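Local coordinates for protein putative enoyl-CoA hydratase (Streptomyces avermitilis, PDB 3GKB) that probably acts on acyl-CoA thioesters as a member of the crotonase (enoyl-CoA hydratase/isomerase) superfamily, although its exact reaction is not established, at residues N30-T35 with F65-V70; R54-S59 with Q105-I110; K112-A117 with D196-Y201. All blocks are in the same frame, centred on the assembly; numbering follows the deposited sequence.

Interaction 1: residues N30-T35 with F65-V70; sequences NVIGAT and FFLAHV
Asn30 reaches across to the corner at Phe66 and is held there by its side-chain amide. Its CB rests 3.4 Å from Phe66 O, and CG lies almost as near the same oxygen. At the tip, ND2 donates to Phe66 O at 2.9 Å in a nearly straight bond (172°), with the acceptor in the plane of the Asn30 amide. OD1 accepts from the backbone N of Asn26, while ND2 also serves Leu24 O, so this buried amide is gripped from both ends and its rotation is fixed. The main chain continues the join: Ala68 N donates to Asn30 O at 3.0 Å from above the carbonyl plane, and Ile32 N to His69 O at 2.9 Å. Ile32 and Val70 form a single backbone bridge. With CG opposite its own carbonyl carbon (chi1 -73°), Leu67 turns both methyls to Ile32; the side chains cross at about a right angle, CD1 meeting CD1 at 4.0 Å. In crotonase relatives the loop after the strand equivalent to 55-60 supplies an oxyanion-hole NH, and residues 65-70 probably correspond to it. The contact ties this loop to the lead-in of helix 34-48; Glu267 of helix 264-268 bonds His69 NE2, Phe66 packs on strand 108-113, and Leu67 touches Phe124 of helix 120-127.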
ATOM      1  N   ASN B  30     -30.931   1.767   5.955  1.00 15.81           N
ATOM      2  CA  ASN B  30     -29.996   0.738   6.420  1.00 15.72           C
ATOM      3  C   ASN B  30     -29.046   1.248   7.504  1.00 16.16           C
ATOM      4  O   ASN B  30     -27.829   0.989   7.480  1.00 14.46           O
ATOM      5  CB  ASN B  30     -29.223   0.106   5.254  1.00 15.95           C
ATOM      6  CG  ASN B  30     -29.961  -1.068   4.621  1.00 16.23           C
ATOM      7  OD1 ASN B  30     -31.201  -1.212   4.749  1.00 17.40           O
ATOM      8  ND2 ASN B  30     -29.207  -1.916   3.914  1.00 14.31           N
ATOM      9  N   VAL B  31     -29.608   1.933   8.499  1.00 16.57           N
ATOM     10  CA  VAL B  31     -28.778   2.256   9.664  1.00 17.84           C
ATOM     11  C   VAL B  31     -28.447   0.961  10.385  1.00 17.37           C
ATOM     12  O   VAL B  31     -29.182  -0.015  10.310  1.00 18.40           O
ATOM     13  CB  VAL B  31     -29.399   3.284  10.660  1.00 19.07           C
ATOM     14  CG1 VAL B  31     -29.769   4.577   9.978  1.00 19.43           C
ATOM     15  CG2 VAL B  31     -30.539   2.700  11.413  1.00 20.98           C
ATOM     16  N   ILE B  32     -27.296   0.953  11.026  1.00 17.63           N
ATOM     17  CA  ILE B  32     -26.857  -0.120  11.920  1.00 17.11           C
ATOM     18  C   ILE B  32     -27.290   0.240  13.325  1.00 17.20           C
ATOM     19  O   ILE B  32     -26.661   1.079  14.009  1.00 18.08           O
ATOM     20  CB  ILE B  32     -25.335  -0.256  11.935  1.00 17.43           C
ATOM     21  CG1 ILE B  32     -24.785  -0.437  10.523  1.00 16.83           C
ATOM     22  CG2 ILE B  32     -24.923  -1.428  12.841  1.00 17.25           C
ATOM     23  CD1 ILE B  32     -23.279  -0.163  10.460  1.00 19.81           C
ATOM     24  N   GLY B  33     -28.376  -0.374  13.755  1.00 17.50           N
ATOM     25  CA  GLY B  33     -28.887  -0.191  15.113  1.00 17.56           C
ATOM     26  C   GLY B  33     -28.540  -1.374  15.993  1.00 18.13           C
ATOM     27  O   GLY B  33     -27.863  -2.340  15.557  1.00 18.11           O
ATOM     28  N   ALA B  34     -28.994  -1.312  17.244  1.00 18.69           N
ATOM     29  CA  ALA B  34     -28.711  -2.371  18.209  1.00 18.65           C
ATOM     30  C   ALA B  34     -29.278  -3.712  17.774  1.00 18.36           C
ATOM     31  O   ALA B  34     -28.626  -4.750  17.972  1.00 18.18           O
ATOM     32  CB  ALA B  34     -29.232  -2.011  19.601  1.00 18.19           C
ATOM     33  N   THR B  35     -30.466  -3.688  17.165  1.00 19.19           N
ATOM     34  CA  THR B  35     -31.081  -4.900  16.668  1.00 19.40           C
ATOM     35  C   THR B  35     -30.246  -5.530  15.558  1.00 18.85           C
ATOM     36  O   THR B  35     -29.976  -6.723  15.598  1.00 17.64           O
ATOM     37  CB  THR B  35     -32.560  -4.686  16.234  1.00 20.49           C
ATOM     38  OG1 THR B  35     -33.318  -4.236  17.373  1.00 21.36           O
ATOM     39  CG2 THR B  35     -33.151  -5.993  15.726  1.00 19.85           C
ATOM     40  N   PHE B  65     -28.228   2.959  -0.196  1.00 17.28           N
ATOM     41  CA  PHE B  65     -27.321   2.741   0.964  1.00 16.75           C
ATOM     42  C   PHE B  65     -27.009   1.266   1.192  1.00 16.72           C
ATOM     43  O   PHE B  65     -27.895   0.424   1.190  1.00 16.58           O
ATOM     44  CB  PHE B  65     -27.932   3.347   2.226  1.00 17.33           C
ATOM     45  CG  PHE B  65     -28.275   4.780   2.048  1.00 17.55           C
ATOM     46  CD1 PHE B  65     -27.266   5.744   2.030  1.00 21.35           C
ATOM     47  CD2 PHE B  65     -29.563   5.157   1.778  1.00 19.39           C
ATOM     48  CE1 PHE B  65     -27.570   7.062   1.788  1.00 20.04           C
ATOM     49  CE2 PHE B  65     -29.867   6.470   1.511  1.00 20.60           C
ATOM     50  CZ  PHE B  65     -28.881   7.417   1.514  1.00 21.08           C
ATOM     51  N   PHE B  66     -25.726   0.961   1.369  1.00 15.81           N
ATOM     52  CA  PHE B  66     -25.305  -0.363   1.821  1.00 15.63           C
ATOM     53  C   PHE B  66     -25.590  -0.446   3.315  1.00 15.74           C
ATOM     54  O   PHE B  66     -26.443  -1.237   3.752  1.00 16.35           O
ATOM     55  CB  PHE B  66     -23.824  -0.582   1.503  1.00 15.23           C
ATOM     56  CG  PHE B  66     -23.286  -1.881   1.990  1.00 15.73           C
ATOM     57  CD1 PHE B  66     -23.459  -3.050   1.247  1.00 16.42           C
ATOM     58  CD2 PHE B  66     -22.635  -1.965   3.211  1.00 15.32           C
ATOM     59  CE1 PHE B  66     -22.967  -4.241   1.714  1.00 16.54           C
ATOM     60  CE2 PHE B  66     -22.154  -3.179   3.682  1.00 13.86           C
ATOM     61  CZ  PHE B  66     -22.327  -4.308   2.934  1.00 16.00           C
ATOM     62  N   LEU B  67     -24.912   0.422   4.082  1.00 16.09           N
ATOM     63  CA  LEU B  67     -25.168   0.644   5.510  1.00 15.73           C
ATOM     64  C   LEU B  67     -24.874   2.109   5.785  1.00 15.98           C
ATOM     65  O   LEU B  67     -23.788   2.556   5.542  1.00 15.57           O
ATOM     66  CB  LEU B  67     -24.298  -0.219   6.402  1.00 16.27           C
ATOM     67  CG  LEU B  67     -24.627  -1.716   6.478  1.00 15.29           C
ATOM     68  CD1 LEU B  67     -23.484  -2.463   7.250  1.00 14.91           C
ATOM     69  CD2 LEU B  67     -26.034  -1.978   7.093  1.00 15.37           C
ATOM     70  N   ALA B  68     -25.873   2.846   6.228  1.00 15.15           N
ATOM     71  CA  ALA B  68     -25.770   4.302   6.319  1.00 15.64           C
ATOM     72  C   ALA B  68     -24.664   4.742   7.266  1.00 15.61           C
ATOM     73  O   ALA B  68     -23.860   5.593   6.922  1.00 16.26           O
ATOM     74  CB  ALA B  68     -27.084   4.879   6.762  1.00 15.65           C
ATOM     75  N   HIS B  69     -24.673   4.139   8.456  1.00 15.30           N
ATOM     76  CA  HIS B  69     -23.836   4.446   9.624  1.00 15.73           C
ATOM     77  C   HIS B  69     -24.567   3.879  10.843  1.00 16.12           C
ATOM     78  O   HIS B  69     -25.665   3.353  10.710  1.00 15.10           O
ATOM     79  CB  HIS B  69     -23.541   5.960   9.793  1.00 15.55           C
ATOM     80  CG  HIS B  69     -24.763   6.820   9.817  1.00 16.79           C
ATOM     81  ND1 HIS B  69     -25.617   6.868  10.902  1.00 18.27           N
ATOM     82  CD2 HIS B  69     -25.306   7.624   8.870  1.00 16.99           C
ATOM     83  CE1 HIS B  69     -26.615   7.692  10.632  1.00 17.68           C
ATOM     84  NE2 HIS B  69     -26.466   8.145   9.396  1.00 16.42           N
ATOM     85  N   VAL B  70     -23.950   3.981  12.013  1.00 16.21           N
ATOM     86  CA  VAL B  70     -24.584   3.539  13.248  1.00 16.99           C
ATOM     87  C   VAL B  70     -25.725   4.485  13.623  1.00 17.38           C
ATOM     88  O   VAL B  70     -25.632   5.693  13.452  1.00 18.16           O
ATOM     89  CB  VAL B  70     -23.537   3.435  14.384  1.00 17.09           C
ATOM     90  CG1 VAL B  70     -24.214   3.188  15.731  1.00 17.85           C
ATOM     91  CG2 VAL B  70     -22.538   2.299  14.073  1.00 17.54           C
TER

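Interaction 2: residues R54-S59 with Q105-I110; sequences RVIVFS and QPQVTI
Two neighbouring parallel strands, 55-60 and 108-113, pair here in the buried central sheet of the crotonase fold, linked by a beta-alpha-beta crossover through helices 78-87 and 96-103. Val55 is level with Val108, Ile56 with Thr109 and Val57 with Ile110, and the strand axes run 17° apart. Four backbone bonds hold the pair; Ile56 uses both its N and its O toward strand 108-113, N donating to Val108 O at 2.8 Å and O accepting from Ile110 N at 2.9 Å. On one face Val55 CG1 meets Ile110 CD1 at 3.7 Å. Helix 195-210 covers Val55, Val57 and Val108, and Leu173 of a second subunit also reaches Val108. Helix 34-48 lies over Ile56 on the opposite face, where Phe58 and Thr109 lie side by side, ring edge toward Thr109 CB, and Ile56 CG2 sits over one ring face. At the N-terminal end of the paired strands, Gln107 NE2 bonds the carbonyls of Leu47 and Val53, and Gln105 NE2 that of Leu44. Bends at chi2 of Gln105 (70°) and Gln107 (83°) bring the two amides together: Gln105 NE2 donates to Gln107 OE1 at 3.0 Å, and Ile56 CD1 touches both atoms at 3.8 Å.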
ATOM      1  N   ARG B  54     -19.064 -22.146   2.880  1.00 15.70           N
ATOM      2  CA  ARG B  54     -17.649 -21.799   2.709  1.00 15.89           C
ATOM      3  C   ARG B  54     -17.390 -20.315   2.374  1.00 15.46           C
ATOM      4  O   ARG B  54     -16.269 -19.821   2.556  1.00 15.78           O
ATOM      5  CB  ARG B  54     -17.030 -22.736   1.671  1.00 16.19           C
ATOM      6  CG  ARG B  54     -17.048 -24.213   2.114  1.00 18.00           C
ATOM      7  CD  ARG B  54     -16.441 -25.123   1.102  1.00 19.92           C
ATOM      8  NE  ARG B  54     -17.196 -25.147  -0.153  1.00 22.80           N
ATOM      9  CZ  ARG B  54     -18.306 -25.854  -0.369  1.00 25.84           C
ATOM     10  NH1 ARG B  54     -18.836 -26.605   0.596  1.00 27.53           N
ATOM     11  NH2 ARG B  54     -18.918 -25.792  -1.552  1.00 25.86           N
ATOM     12  N   VAL B  55     -18.398 -19.628   1.861  1.00 14.78           N
ATOM     13  CA  VAL B  55     -18.287 -18.228   1.426  1.00 14.45           C
ATOM     14  C   VAL B  55     -19.513 -17.524   1.926  1.00 14.29           C
ATOM     15  O   VAL B  55     -20.619 -18.106   1.900  1.00 13.02           O
ATOM     16  CB  VAL B  55     -18.189 -18.101  -0.129  1.00 15.27           C
ATOM     17  CG1 VAL B  55     -18.159 -16.631  -0.566  1.00 15.30           C
ATOM     18  CG2 VAL B  55     -16.941 -18.878  -0.652  1.00 16.38           C
ATOM     19  N   ILE B  56     -19.348 -16.268   2.363  1.00 13.99           N
ATOM     20  CA  ILE B  56     -20.492 -15.407   2.734  1.00 14.97           C
ATOM     21  C   ILE B  56     -20.405 -14.117   1.907  1.00 15.28           C
ATOM     22  O   ILE B  56     -19.334 -13.501   1.825  1.00 16.14           O
ATOM     23  CB  ILE B  56     -20.451 -15.026   4.231  1.00 14.83           C
ATOM     24  CG1 ILE B  56     -20.583 -16.283   5.105  1.00 16.80           C
ATOM     25  CG2 ILE B  56     -21.533 -13.971   4.543  1.00 16.95           C
ATOM     26  CD1 ILE B  56     -20.188 -16.080   6.583  1.00 14.18           C
ATOM     27  N   VAL B  57     -21.503 -13.742   1.253  1.00 14.71           N
ATOM     28  CA  VAL B  57     -21.555 -12.505   0.476  1.00 13.83           C
ATOM     29  C   VAL B  57     -22.578 -11.566   1.118  1.00 14.23           C
ATOM     30  O   VAL B  57     -23.754 -11.924   1.281  1.00 14.15           O
ATOM     31  CB  VAL B  57     -21.969 -12.707  -0.984  1.00 13.98           C
ATOM     32  CG1 VAL B  57     -21.933 -11.329  -1.730  1.00 13.09           C
ATOM     33  CG2 VAL B  57     -21.066 -13.715  -1.711  1.00 14.88           C
ATOM     34  N   PHE B  58     -22.125 -10.374   1.473  1.00 13.89           N
ATOM     35  CA  PHE B  58     -22.982  -9.342   2.029  1.00 13.89           C
ATOM     36  C   PHE B  58     -23.394  -8.382   0.939  1.00 13.81           C
ATOM     37  O   PHE B  58     -22.546  -7.887   0.190  1.00 14.84           O
ATOM     38  CB  PHE B  58     -22.232  -8.538   3.089  1.00 13.83           C
ATOM     39  CG  PHE B  58     -21.734  -9.334   4.250  1.00 14.61           C
ATOM     40  CD1 PHE B  58     -22.533  -9.569   5.347  1.00 18.58           C
ATOM     41  CD2 PHE B  58     -20.447  -9.813   4.276  1.00 17.82           C
ATOM     42  CE1 PHE B  58     -22.044 -10.273   6.452  1.00 17.70           C
ATOM     43  CE2 PHE B  58     -19.982 -10.527   5.363  1.00 19.62           C
ATOM     44  CZ  PHE B  58     -20.803 -10.754   6.448  1.00 18.74           C
ATOM     45  N   SER B  59     -24.690  -8.102   0.877  1.00 14.31           N
ATOM     46  CA  SER B  59     -25.214  -7.126  -0.066  1.00 14.98           C
ATOM     47  C   SER B  59     -26.341  -6.343   0.600  1.00 14.64           C
ATOM     48  O   SER B  59     -26.789  -6.660   1.703  1.00 15.77           O
ATOM     49  CB  SER B  59     -25.682  -7.808  -1.365  1.00 14.78           C
ATOM     50  OG  SER B  59     -26.832  -8.614  -1.134  1.00 16.97           O
ATOM     51  N   GLN B 105     -14.063 -14.327  10.810  1.00 15.93           N
ATOM     52  CA  GLN B 105     -15.023 -15.322  10.305  1.00 16.99           C
ATOM     53  C   GLN B 105     -14.256 -16.437   9.567  1.00 16.73           C
ATOM     54  O   GLN B 105     -13.283 -16.159   8.830  1.00 16.24           O
ATOM     55  CB  GLN B 105     -16.042 -14.641   9.396  1.00 16.29           C
ATOM     56  CG  GLN B 105     -17.288 -15.480   9.001  1.00 16.78           C
ATOM     57  CD  GLN B 105     -18.245 -15.728  10.166  1.00 16.38           C
ATOM     58  OE1 GLN B 105     -18.301 -14.954  11.133  1.00 19.82           O
ATOM     59  NE2 GLN B 105     -19.010 -16.815  10.076  1.00 16.81           N
ATOM     60  N   PRO B 106     -14.639 -17.715   9.791  1.00 17.35           N
ATOM     61  CA  PRO B 106     -13.932 -18.799   9.094  1.00 17.50           C
ATOM     62  C   PRO B 106     -14.162 -18.810   7.578  1.00 17.17           C
ATOM     63  O   PRO B 106     -13.227 -19.054   6.825  1.00 17.67           O
ATOM     64  CB  PRO B 106     -14.480 -20.085   9.731  1.00 17.95           C
ATOM     65  CG  PRO B 106     -15.528 -19.706  10.639  1.00 19.50           C
ATOM     66  CD  PRO B 106     -15.479 -18.215  10.890  1.00 18.07           C
ATOM     67  N   GLN B 107     -15.403 -18.594   7.146  1.00 16.33           N
ATOM     68  CA  GLN B 107     -15.748 -18.498   5.725  1.00 15.59           C
ATOM     69  C   GLN B 107     -15.032 -17.316   5.079  1.00 15.50           C
ATOM     70  O   GLN B 107     -14.726 -16.336   5.736  1.00 14.94           O
ATOM     71  CB  GLN B 107     -17.255 -18.271   5.531  1.00 16.00           C
ATOM     72  CG  GLN B 107     -18.133 -19.492   5.770  1.00 15.83           C
ATOM     73  CD  GLN B 107     -18.476 -19.724   7.257  1.00 17.38           C
ATOM     74  OE1 GLN B 107     -18.211 -18.882   8.104  1.00 18.46           O
ATOM     75  NE2 GLN B 107     -19.074 -20.879   7.558  1.00 15.88           N
ATOM     76  N   VAL B 108     -14.832 -17.384   3.771  1.00 15.21           N
ATOM     77  CA  VAL B 108     -14.365 -16.202   3.034  1.00 15.56           C
ATOM     78  C   VAL B 108     -15.512 -15.204   3.034  1.00 15.48           C
ATOM     79  O   VAL B 108     -16.658 -15.578   2.722  1.00 16.27           O
ATOM     80  CB  VAL B 108     -14.021 -16.560   1.586  1.00 15.27           C
ATOM     81  CG1 VAL B 108     -13.675 -15.273   0.779  1.00 15.74           C
ATOM     82  CG2 VAL B 108     -12.888 -17.594   1.548  1.00 16.53           C
ATOM     83  N   THR B 109     -15.245 -13.953   3.417  1.00 15.65           N
ATOM     84  CA  THR B 109     -16.288 -12.930   3.468  1.00 15.09           C
ATOM     85  C   THR B 109     -16.080 -11.918   2.299  1.00 15.38           C
ATOM     86  O   THR B 109     -14.955 -11.412   2.048  1.00 13.72           O
ATOM     87  CB  THR B 109     -16.274 -12.193   4.802  1.00 15.46           C
ATOM     88  OG1 THR B 109     -14.947 -11.685   5.064  1.00 15.32           O
ATOM     89  CG2 THR B 109     -16.709 -13.133   5.966  1.00 16.82           C
ATOM     90  N   ILE B 110     -17.159 -11.672   1.555  1.00 14.95           N
ATOM     91  CA  ILE B 110     -17.118 -10.816   0.379  1.00 14.20           C
ATOM     92  C   ILE B 110     -18.202  -9.751   0.522  1.00 15.10           C
ATOM     93  O   ILE B 110     -19.343 -10.087   0.804  1.00 15.49           O
ATOM     94  CB  ILE B 110     -17.387 -11.635  -0.922  1.00 15.49           C
ATOM     95  CG1 ILE B 110     -16.322 -12.712  -1.120  1.00 14.78           C
ATOM     96  CG2 ILE B 110     -17.421 -10.701  -2.159  1.00 14.57           C
ATOM     97  CD1 ILE B 110     -16.662 -13.733  -2.258  1.00 16.39           C
TER

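Interaction 3: residues K112-A117 with D196-Y201; sequences KLAGKA and DELDEY
Lys112 lays its aliphatic chain against Leu198 and carries its ammonium on to Asp199, so one side chain serves both an apolar and a charged neighbour on the helix. The lysine starts out extended, with CG opposite the backbone N across the CA-CB bond (chi1 178°), and crosses Leu198 at a slant; its CG meets Leu198 CD2 at 3.8 Å. A bend at the third torsion (71°) then swings the end of the chain toward the carboxylate. Lys112 and Asp199 cross at about a right angle. CD and CE of Lys112 each come to 3.4 Å from Asp199 OD1, and NZ closes a salt bridge to that oxygen at 2.8 Å. NZ approaches OD1 on the anti side, 30° out of the carboxylate plane. A water adds a second link, accepting from Lys112 NZ and donating to the backbone O of Asp199. The ammonium is thus tied directly to the side chain and, through the water, to the main chain of one helical residue. Both Lys112 and Asp199 also touch a crystal neighbour, which may influence their arrangement.

Leu198 forms the apolar part of the contact, on the inner side of the salt bridge. Its CD2 methyl lies against both the lysine stem and the main chain, 3.7 Å from Leu113 O, with Ala114 CB at the margin 4.5 Å away. Leu113 itself turns to the other side and packs on Phe66 and Leu140.

The contact pins the early part of helix 195-210 to the end of strand 108-113, just where the chain turns toward strand 116-118. Leu198 is also packed against Phe132 and Ala134 of the neighbouring strand 130-134, while Tyr201, further along the helix, leans on strand 191-193.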
ATOM      1  N   LYS B 112     -20.347  -6.902  -1.519  1.00 14.63           N
ATOM      2  CA  LYS B 112     -20.772  -6.316  -2.781  1.00 15.51           C
ATOM      3  C   LYS B 112     -21.372  -4.938  -2.496  1.00 15.49           C
ATOM      4  O   LYS B 112     -22.502  -4.850  -1.967  1.00 15.84           O
ATOM      5  CB  LYS B 112     -21.813  -7.201  -3.447  1.00 16.06           C
ATOM      6  CG  LYS B 112     -22.340  -6.624  -4.748  1.00 17.78           C
ATOM      7  CD  LYS B 112     -23.164  -7.654  -5.525  1.00 17.22           C
ATOM      8  CE  LYS B 112     -24.478  -7.949  -4.868  1.00 17.98           C
ATOM      9  NZ  LYS B 112     -25.360  -8.848  -5.703  1.00 17.86           N
ATOM     10  N   LEU B 113     -20.637  -3.890  -2.861  1.00 15.23           N
ATOM     11  CA  LEU B 113     -20.988  -2.511  -2.533  1.00 15.37           C
ATOM     12  C   LEU B 113     -21.472  -1.773  -3.772  1.00 16.48           C
ATOM     13  O   LEU B 113     -20.680  -1.410  -4.644  1.00 15.18           O
ATOM     14  CB  LEU B 113     -19.786  -1.778  -1.918  1.00 15.52           C
ATOM     15  CG  LEU B 113     -20.029  -0.307  -1.522  1.00 14.77           C
ATOM     16  CD1 LEU B 113     -21.048  -0.256  -0.345  1.00 15.30           C
ATOM     17  CD2 LEU B 113     -18.752   0.419  -1.167  1.00 15.52           C
ATOM     18  N   ALA B 114     -22.774  -1.511  -3.805  1.00 18.30           N
ATOM     19  CA  ALA B 114     -23.382  -0.794  -4.907  1.00 18.62           C
ATOM     20  C   ALA B 114     -23.689   0.651  -4.556  1.00 19.54           C
ATOM     21  O   ALA B 114     -23.599   1.511  -5.443  1.00 22.22           O
ATOM     22  CB  ALA B 114     -24.644  -1.519  -5.396  1.00 18.39           C
ATOM     23  N   GLY B 115     -23.963   0.935  -3.289  1.00 18.07           N
ATOM     24  CA  GLY B 115     -24.350   2.259  -2.853  1.00 18.23           C
ATOM     25  C   GLY B 115     -23.396   2.852  -1.821  1.00 17.93           C
ATOM     26  O   GLY B 115     -22.182   2.568  -1.829  1.00 17.96           O
ATOM     27  N   LYS B 116     -23.958   3.690  -0.955  1.00 17.45           N
ATOM     28  CA  LYS B 116     -23.183   4.428   0.032  1.00 16.91           C
ATOM     29  C   LYS B 116     -23.080   3.700   1.371  1.00 16.53           C
ATOM     30  O   LYS B 116     -24.081   3.177   1.898  1.00 15.17           O
ATOM     31  CB  LYS B 116     -23.784   5.821   0.265  1.00 16.77           C
ATOM     32  CG  LYS B 116     -23.730   6.729  -0.946  1.00 19.27           C
ATOM     33  CD  LYS B 116     -24.727   7.849  -0.797  1.00 22.03           C
ATOM     34  CE  LYS B 116     -24.643   8.874  -1.911  1.00 26.45           C
ATOM     35  NZ  LYS B 116     -25.015   8.281  -3.209  1.00 30.02           N
ATOM     36  N   ALA B 117     -21.859   3.708   1.912  1.00 15.00           N
ATOM     37  CA  ALA B 117     -21.574   3.177   3.239  1.00 15.65           C
ATOM     38  C   ALA B 117     -20.730   4.199   3.974  1.00 14.28           C
ATOM     39  O   ALA B 117     -19.694   4.616   3.479  1.00 14.92           O
ATOM     40  CB  ALA B 117     -20.823   1.831   3.142  1.00 14.86           C
ATOM     41  N   ASP B 196     -23.230  -2.307 -13.854  1.00 20.09           N
ATOM     42  CA  ASP B 196     -24.022  -3.319 -14.563  1.00 20.45           C
ATOM     43  C   ASP B 196     -23.354  -4.696 -14.642  1.00 20.84           C
ATOM     44  O   ASP B 196     -24.017  -5.666 -15.062  1.00 19.73           O
ATOM     45  CB  ASP B 196     -24.356  -2.848 -15.974  1.00 22.00           C
ATOM     46  CG  ASP B 196     -25.355  -1.719 -15.995  1.00 25.04           C
ATOM     47  OD1 ASP B 196     -26.179  -1.591 -15.067  1.00 30.32           O
ATOM     48  OD2 ASP B 196     -25.316  -0.935 -16.967  1.00 31.75           O
ATOM     49  N   GLU B 197     -22.072  -4.783 -14.263  1.00 20.34           N
ATOM     50  CA  GLU B 197     -21.323  -6.054 -14.231  1.00 20.68           C
ATOM     51  C   GLU B 197     -21.069  -6.591 -12.816  1.00 19.51           C
ATOM     52  O   GLU B 197     -20.642  -7.728 -12.646  1.00 19.23           O
ATOM     53  CB  GLU B 197     -19.974  -5.891 -14.923  1.00 21.41           C
ATOM     54  CG  GLU B 197     -20.091  -5.635 -16.432  1.00 25.70           C
ATOM     55  CD  GLU B 197     -18.789  -5.162 -17.075  1.00 28.90           C
ATOM     56  OE1 GLU B 197     -17.715  -5.342 -16.496  1.00 33.82           O
ATOM     57  OE2 GLU B 197     -18.855  -4.575 -18.175  1.00 33.67           O
ATOM     58  N   LEU B 198     -21.325  -5.773 -11.807  1.00 19.02           N
ATOM     59  CA  LEU B 198     -20.916  -6.103 -10.454  1.00 18.48           C
ATOM     60  C   LEU B 198     -21.578  -7.359  -9.884  1.00 18.89           C
ATOM     61  O   LEU B 198     -20.917  -8.166  -9.227  1.00 18.13           O
ATOM     62  CB  LEU B 198     -21.185  -4.907  -9.540  1.00 17.17           C
ATOM     63  CG  LEU B 198     -20.811  -5.118  -8.076  1.00 16.04           C
ATOM     64  CD1 LEU B 198     -19.328  -5.355  -7.948  1.00 13.54           C
ATOM     65  CD2 LEU B 198     -21.344  -3.949  -7.211  1.00 14.51           C
ATOM     66  N   ASP B 199     -22.875  -7.516 -10.131  1.00 18.33           N
ATOM     67  CA  ASP B 199     -23.640  -8.636  -9.570  1.00 18.42           C
ATOM     68  C   ASP B 199     -23.122  -9.976 -10.113  1.00 18.20           C
ATOM     69  O   ASP B 199     -22.900 -10.932  -9.343  1.00 17.55           O
ATOM     70  CB  ASP B 199     -25.126  -8.491  -9.884  1.00 18.93           C
ATOM     71  CG  ASP B 199     -25.768  -7.313  -9.189  1.00 22.19           C
ATOM     72  OD1 ASP B 199     -25.510  -7.138  -7.960  1.00 24.57           O
ATOM     73  OD2 ASP B 199     -26.532  -6.578  -9.891  1.00 24.07           O
ATOM     74  N   GLU B 200     -22.942 -10.058 -11.423  1.00 18.34           N
ATOM     75  CA  GLU B 200     -22.401 -11.274 -12.030  1.00 19.61           C
ATOM     76  C   GLU B 200     -20.924 -11.528 -11.628  1.00 17.94           C
ATOM     77  O   GLU B 200     -20.528 -12.667 -11.393  1.00 17.78           O
ATOM     78  CB  GLU B 200     -22.594 -11.275 -13.573  1.00 20.31           C
ATOM     79  CG  GLU B 200     -24.065 -11.457 -13.997  1.00 26.32           C
ATOM     80  CD  GLU B 200     -24.206 -11.910 -15.464  1.00 33.04           C
ATOM     81  OE1 GLU B 200     -23.296 -11.601 -16.262  1.00 36.25           O
ATOM     82  OE2 GLU B 200     -25.203 -12.603 -15.791  1.00 39.08           O
ATOM     83  N   TYR B 201     -20.128 -10.475 -11.512  1.00 16.44           N
ATOM     84  CA  TYR B 201     -18.732 -10.602 -11.108  1.00 16.10           C
ATOM     85  C   TYR B 201     -18.578 -11.203  -9.691  1.00 15.79           C
ATOM     86  O   TYR B 201     -17.815 -12.156  -9.479  1.00 16.64           O
ATOM     87  CB  TYR B 201     -18.079  -9.220 -11.125  1.00 16.42           C
ATOM     88  CG  TYR B 201     -16.604  -9.263 -10.937  1.00 17.66           C
ATOM     89  CD1 TYR B 201     -15.742  -9.164 -12.037  1.00 22.27           C
ATOM     90  CD2 TYR B 201     -16.042  -9.403  -9.673  1.00 20.34           C
ATOM     91  CE1 TYR B 201     -14.369  -9.198 -11.866  1.00 22.27           C
ATOM     92  CE2 TYR B 201     -14.676  -9.453  -9.507  1.00 19.49           C
ATOM     93  CZ  TYR B 201     -13.849  -9.342 -10.605  1.00 22.47           C
ATOM     94  OH  TYR B 201     -12.478  -9.387 -10.451  1.00 24.98           O
TER
HETATM   95  O   HOH W   1     -24.271 -11.168  -6.942  1.00 23.47           O

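In the fold
Interactions 1 and 2 are buried, whereas interaction 3 runs from a buried leucine out to an exposed carboxylate. Interactions 2 and 3 share strand 108-113: the first joins it to strand 55-60 by regular backbone pairing, the second fastens its end to helix 195-210 by a salt bridge over apolar packing. Interaction 1 lies beyond the end of strand 55-60 and relies on a few main-chain bonds outside any regular sheet and a buried amide. All three meet directly. The Phe66 ring of interaction 1 packs on the main chain at Phe58 and Ser59 of interaction 2, Phe66 also meets Leu113 of interaction 3, and probable backbone hydrogen bonds link Phe66 N to Lys116 O and Lys112 N to Phe58 O.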